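Beta-porphyranase B (PDB 4AWD) hydrolyses the beta-1,4 linkages between beta-D-galactopyranose and alpha-L-galactopyranose-6-sulfate in the red-algal polysaccharide porphyran, releasing mostly disaccharides. Local coordinates at residues E57-K71 / F84-L96. Numbering follows the deposited sequence.
Sequences EFNGKRLNAAKWHAK and FKAENVSVKKGCL. With CA (calcium ion), chain C.
Phe58 and Leu96 make the tight part of this contact. Leu96 CB sits over the centre of the Phe58 ring, 3.5 Å from its centroid and 8° off the normal, a CH-pi contact. Phe58 CG lies anti to its carbonyl carbon (chi1 -49°), which lays the ring across the start of strand 95-107. Val91 CG2 comes to the same ring obliquely. The two methyls of Val91 serve different partners: CG1 packs on the carbonyls of Phe58 and Gly60, while CG2 meets Leu63 CB at 3.9 Å. Leu63 CD1 then touches Leu96 CD1, so the four side chains close on one another. Val314 of strand 308-321 also packs on Phe58.

Beside this apolar cluster lies the calcium ion. Glu57 O and Asn59 OD1 bind it from one segment, each at 2.4 Å, and Gly94 O binds from the other at 2.2 Å. Asp312 and water 1 also bind the metal. Gly94 belongs to the type I' turn from Lys92 to Cys95, and its backbone angles favour glycine. A second water donates to Phe58 O and Gly60 O. Its link to Gly94 N is short and of doubtful length, so this water probably bridges the segments.

The far end is looser. Ala70 CB meets Ala86 CB at 4.2 Å, and Val89 CG2 rests against Ala70 O. Lys71 runs past Ala86, and its NZ gives Phe84 O only a weak hydrogen bond of 3.3 Å; its stronger partner is Thr76 O, between the segments in sequence. On the solvent side of Val91, the exposed side chains of Lys61 and Arg62 start away from the other segment.

The segments are thus joined by a calcium site and an apolar cluster at the strand 89-92/95-107 hairpin, on the beta-sandwich (jelly roll) of the GH16 fold.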
# COMPACT_ATOMS: atom_id res chain seq x y z
N GLU A 57 6.09 12.66 -9.05
CA GLU A 57 7.16 13.20 -8.25
C GLU A 57 6.61 14.12 -7.15
O GLU A 57 7.31 14.47 -6.21
CB GLU A 57 8.14 13.96 -9.14
CG GLU A 57 8.79 13.11 -10.22
CD GLU A 57 9.62 11.95 -9.67
OE1 GLU A 57 10.22 12.08 -8.57
OE2 GLU A 57 9.70 10.90 -10.35
N PHE A 58 5.35 14.50 -7.28
CA PHE A 58 4.70 15.41 -6.33
C PHE A 58 5.51 16.70 -6.14
O PHE A 58 5.65 17.21 -5.03
CB PHE A 58 4.42 14.72 -4.97
CG PHE A 58 3.75 13.37 -5.07
CD1 PHE A 58 2.43 13.26 -5.51
CD2 PHE A 58 4.43 12.21 -4.69
CE1 PHE A 58 1.81 12.00 -5.59
CE2 PHE A 58 3.82 10.95 -4.76
CZ PHE A 58 2.51 10.84 -5.20
N ASN A 59 6.04 17.22 -7.24
CA ASN A 59 6.90 18.41 -7.17
C ASN A 59 6.18 19.69 -7.58
O ASN A 59 6.80 20.74 -7.72
CB ASN A 59 8.20 18.20 -7.97
CG ASN A 59 9.18 17.24 -7.27
OD1 ASN A 59 8.95 16.83 -6.12
ND2 ASN A 59 10.27 16.89 -7.94
N GLY A 60 4.86 19.59 -7.75
CA GLY A 60 4.04 20.74 -8.07
C GLY A 60 3.40 21.44 -6.88
O GLY A 60 3.83 21.27 -5.73
N LYS A 61 2.37 22.21 -7.17
CA LYS A 61 1.70 23.03 -6.16
C LYS A 61 0.48 22.33 -5.55
O LYS A 61 -0.08 22.80 -4.55
CB LYS A 61 1.31 24.39 -6.75
CG LYS A 61 2.26 24.93 -7.85
CD LYS A 61 1.83 26.31 -8.40
CE LYS A 61 0.58 26.23 -9.30
NZ LYS A 61 0.86 25.68 -10.67
N ARG A 62 0.07 21.21 -6.15
CA ARG A 62 -1.09 20.44 -5.70
C ARG A 62 -1.05 18.99 -6.19
O ARG A 62 -0.29 18.64 -7.10
CB ARG A 62 -2.41 21.09 -6.16
CG ARG A 62 -2.59 21.07 -7.68
CD ARG A 62 -3.94 21.64 -8.15
NE ARG A 62 -4.01 23.10 -8.10
CZ ARG A 62 -3.36 23.94 -8.92
NH1 ARG A 62 -2.55 23.48 -9.87
NH2 ARG A 62 -3.51 25.25 -8.77
N LEU A 63 -1.88 18.15 -5.58
CA LEU A 63 -2.10 16.80 -6.07
C LEU A 63 -2.74 16.87 -7.46
O LEU A 63 -3.64 17.68 -7.71
CB LEU A 63 -2.96 15.99 -5.08
CG LEU A 63 -3.22 14.50 -5.40
CD1 LEU A 63 -2.05 13.64 -5.06
CD2 LEU A 63 -4.46 14.00 -4.67
N ASN A 64 -2.23 16.04 -8.36
CA ASN A 64 -2.74 15.99 -9.72
C ASN A 64 -4.04 15.22 -9.74
O ASN A 64 -4.04 13.98 -9.70
CB ASN A 64 -1.70 15.36 -10.63
CG ASN A 64 -2.12 15.34 -12.09
OD1 ASN A 64 -3.23 15.74 -12.45
ND2 ASN A 64 -1.21 14.88 -12.94
N ALA A 65 -5.14 15.95 -9.79
CA ALA A 65 -6.47 15.37 -9.69
C ALA A 65 -6.84 14.55 -10.93
O ALA A 65 -7.79 13.78 -10.89
CB ALA A 65 -7.52 16.48 -9.40
N ALA A 66 -6.09 14.70 -12.01
CA ALA A 66 -6.30 13.81 -13.17
C ALA A 66 -5.81 12.38 -12.89
O ALA A 66 -6.40 11.42 -13.38
CB ALA A 66 -5.64 14.37 -14.44
N LYS A 67 -4.75 12.26 -12.09
CA LYS A 67 -4.08 10.99 -11.83
C LYS A 67 -4.46 10.31 -10.49
O LYS A 67 -4.35 9.09 -10.36
CB LYS A 67 -2.56 11.20 -11.84
CG LYS A 67 -1.73 9.92 -11.99
CD LYS A 67 -0.24 10.25 -12.15
CE LYS A 67 0.08 10.89 -13.51
NZ LYS A 67 1.55 11.26 -13.57
N TRP A 68 -4.88 11.12 -9.51
CA TRP A 68 -5.09 10.62 -8.14
C TRP A 68 -6.44 11.00 -7.56
O TRP A 68 -6.92 12.10 -7.78
CB TRP A 68 -3.99 11.12 -7.18
CG TRP A 68 -2.62 10.86 -7.65
CD1 TRP A 68 -1.77 11.77 -8.19
CD2 TRP A 68 -1.92 9.61 -7.64
NE1 TRP A 68 -0.58 11.17 -8.50
CE2 TRP A 68 -0.65 9.84 -8.19
CE3 TRP A 68 -2.25 8.31 -7.22
CZ2 TRP A 68 0.30 8.82 -8.34
CZ3 TRP A 68 -1.30 7.31 -7.36
CH2 TRP A 68 -0.04 7.57 -7.92
N HIS A 69 -7.02 10.09 -6.79
CA HIS A 69 -8.12 10.44 -5.89
C HIS A 69 -7.54 10.76 -4.52
O HIS A 69 -6.93 9.88 -3.89
CB HIS A 69 -9.09 9.26 -5.73
CG HIS A 69 -9.83 8.89 -6.97
ND1 HIS A 69 -10.79 9.70 -7.53
CD2 HIS A 69 -9.79 7.77 -7.73
CE1 HIS A 69 -11.30 9.10 -8.60
NE2 HIS A 69 -10.71 7.93 -8.74
N ALA A 70 -7.72 12.01 -4.06
CA ALA A 70 -7.24 12.44 -2.72
C ALA A 70 -7.92 11.65 -1.61
O ALA A 70 -7.28 11.32 -0.59
CB ALA A 70 -7.45 13.95 -2.51
N LYS A 71 -9.21 11.39 -1.79
CA LYS A 71 -9.93 10.45 -0.96
C LYS A 71 -10.34 9.24 -1.80
O LYS A 71 -11.23 9.32 -2.66
CB LYS A 71 -11.16 11.10 -0.32
CG LYS A 71 -11.76 10.28 0.81
CD LYS A 71 -13.28 10.40 0.85
CE LYS A 71 -13.89 10.01 2.21
NZ LYS A 71 -13.42 8.69 2.72
N PHE A 84 -10.59 8.30 6.70
CA PHE A 84 -9.77 9.03 5.73
C PHE A 84 -10.46 10.31 5.27
O PHE A 84 -11.64 10.31 4.98
CB PHE A 84 -9.47 8.16 4.51
CG PHE A 84 -9.17 6.69 4.84
CD1 PHE A 84 -7.97 6.33 5.47
CD2 PHE A 84 -10.05 5.68 4.44
CE1 PHE A 84 -7.69 4.99 5.76
CE2 PHE A 84 -9.81 4.36 4.73
CZ PHE A 84 -8.62 3.99 5.38
N LYS A 85 -9.72 11.40 5.21
CA LYS A 85 -10.28 12.63 4.69
C LYS A 85 -9.38 13.22 3.61
O LYS A 85 -8.16 13.16 3.70
CB LYS A 85 -10.50 13.63 5.81
CG LYS A 85 -11.47 13.16 6.88
CD LYS A 85 -12.89 13.14 6.34
CE LYS A 85 -13.85 12.84 7.46
NZ LYS A 85 -15.05 12.11 7.02
N ALA A 86 -10.01 13.81 2.60
CA ALA A 86 -9.29 14.50 1.53
C ALA A 86 -8.42 15.63 2.06
O ALA A 86 -7.30 15.82 1.57
CB ALA A 86 -10.28 15.03 0.47
N GLU A 87 -8.91 16.35 3.07
CA GLU A 87 -8.18 17.48 3.66
C GLU A 87 -6.85 17.09 4.31
O GLU A 87 -6.02 17.97 4.56
CB GLU A 87 -9.05 18.22 4.70
CG GLU A 87 -10.35 18.82 4.16
CD GLU A 87 -11.40 17.75 3.83
OE1 GLU A 87 -11.39 16.66 4.45
OE2 GLU A 87 -12.22 17.99 2.93
N ASN A 88 -6.66 15.79 4.58
CA ASN A 88 -5.42 15.29 5.19
C ASN A 88 -4.33 14.96 4.17
O ASN A 88 -3.23 14.53 4.55
CB ASN A 88 -5.70 14.04 6.04
CG ASN A 88 -6.43 14.36 7.33
OD1 ASN A 88 -7.52 14.95 7.32
ND2 ASN A 88 -5.84 13.97 8.44
N VAL A 89 -4.66 15.16 2.89
CA VAL A 89 -3.77 14.86 1.78
C VAL A 89 -3.36 16.16 1.12
O VAL A 89 -4.21 16.94 0.66
CB VAL A 89 -4.45 13.94 0.75
CG1 VAL A 89 -3.51 13.64 -0.41
CG2 VAL A 89 -4.90 12.65 1.41
N SER A 90 -2.06 16.43 1.09
CA SER A 90 -1.57 17.58 0.37
C SER A 90 -0.28 17.23 -0.38
O SER A 90 0.27 16.13 -0.22
CB SER A 90 -1.35 18.75 1.34
OG SER A 90 -0.33 18.45 2.27
N VAL A 91 0.18 18.17 -1.20
CA VAL A 91 1.46 18.08 -1.88
C VAL A 91 2.18 19.39 -1.60
O VAL A 91 1.70 20.46 -1.95
CB VAL A 91 1.28 17.92 -3.42
CG1 VAL A 91 2.61 18.14 -4.14
CG2 VAL A 91 0.69 16.56 -3.76
N LYS A 92 3.34 19.31 -0.96
CA LYS A 92 4.05 20.50 -0.59
C LYS A 92 5.54 20.18 -0.51
O LYS A 92 5.91 19.13 0.00
CB LYS A 92 3.52 21.02 0.75
CG LYS A 92 4.20 22.28 1.28
CD LYS A 92 3.50 23.57 0.85
CE LYS A 92 4.11 24.79 1.58
NZ LYS A 92 4.05 24.68 3.08
N LYS A 93 6.37 21.08 -1.04
CA LYS A 93 7.84 20.97 -0.99
C LYS A 93 8.39 19.61 -1.44
O LYS A 93 9.26 19.05 -0.78
CB LYS A 93 8.36 21.27 0.42
CG LYS A 93 7.98 22.62 0.99
CD LYS A 93 8.24 22.63 2.49
CE LYS A 93 8.08 24.01 3.11
NZ LYS A 93 8.22 23.97 4.60
N GLY A 94 7.88 19.09 -2.55
CA GLY A 94 8.45 17.87 -3.14
C GLY A 94 7.87 16.55 -2.65
O GLY A 94 8.30 15.49 -3.12
N CYS A 95 6.90 16.61 -1.74
CA CYS A 95 6.31 15.40 -1.15
C CYS A 95 4.80 15.37 -1.17
O CYS A 95 4.13 16.39 -0.94
CB CYS A 95 6.76 15.23 0.29
SG CYS A 95 8.47 14.73 0.49
N LEU A 96 4.26 14.19 -1.44
CA LEU A 96 2.90 13.89 -1.07
C LEU A 96 2.90 13.77 0.45
O LEU A 96 3.73 13.06 1.03
CB LEU A 96 2.43 12.58 -1.71
CG LEU A 96 1.07 12.05 -1.23
CD1 LEU A 96 -0.09 12.96 -1.69
CD2 LEU A 96 0.86 10.62 -1.69
CA CA C . 9.34 14.80 -4.91
O HOH W 1 10.67 14.05 -6.72
O HOH W 2 5.90 19.75 -4.01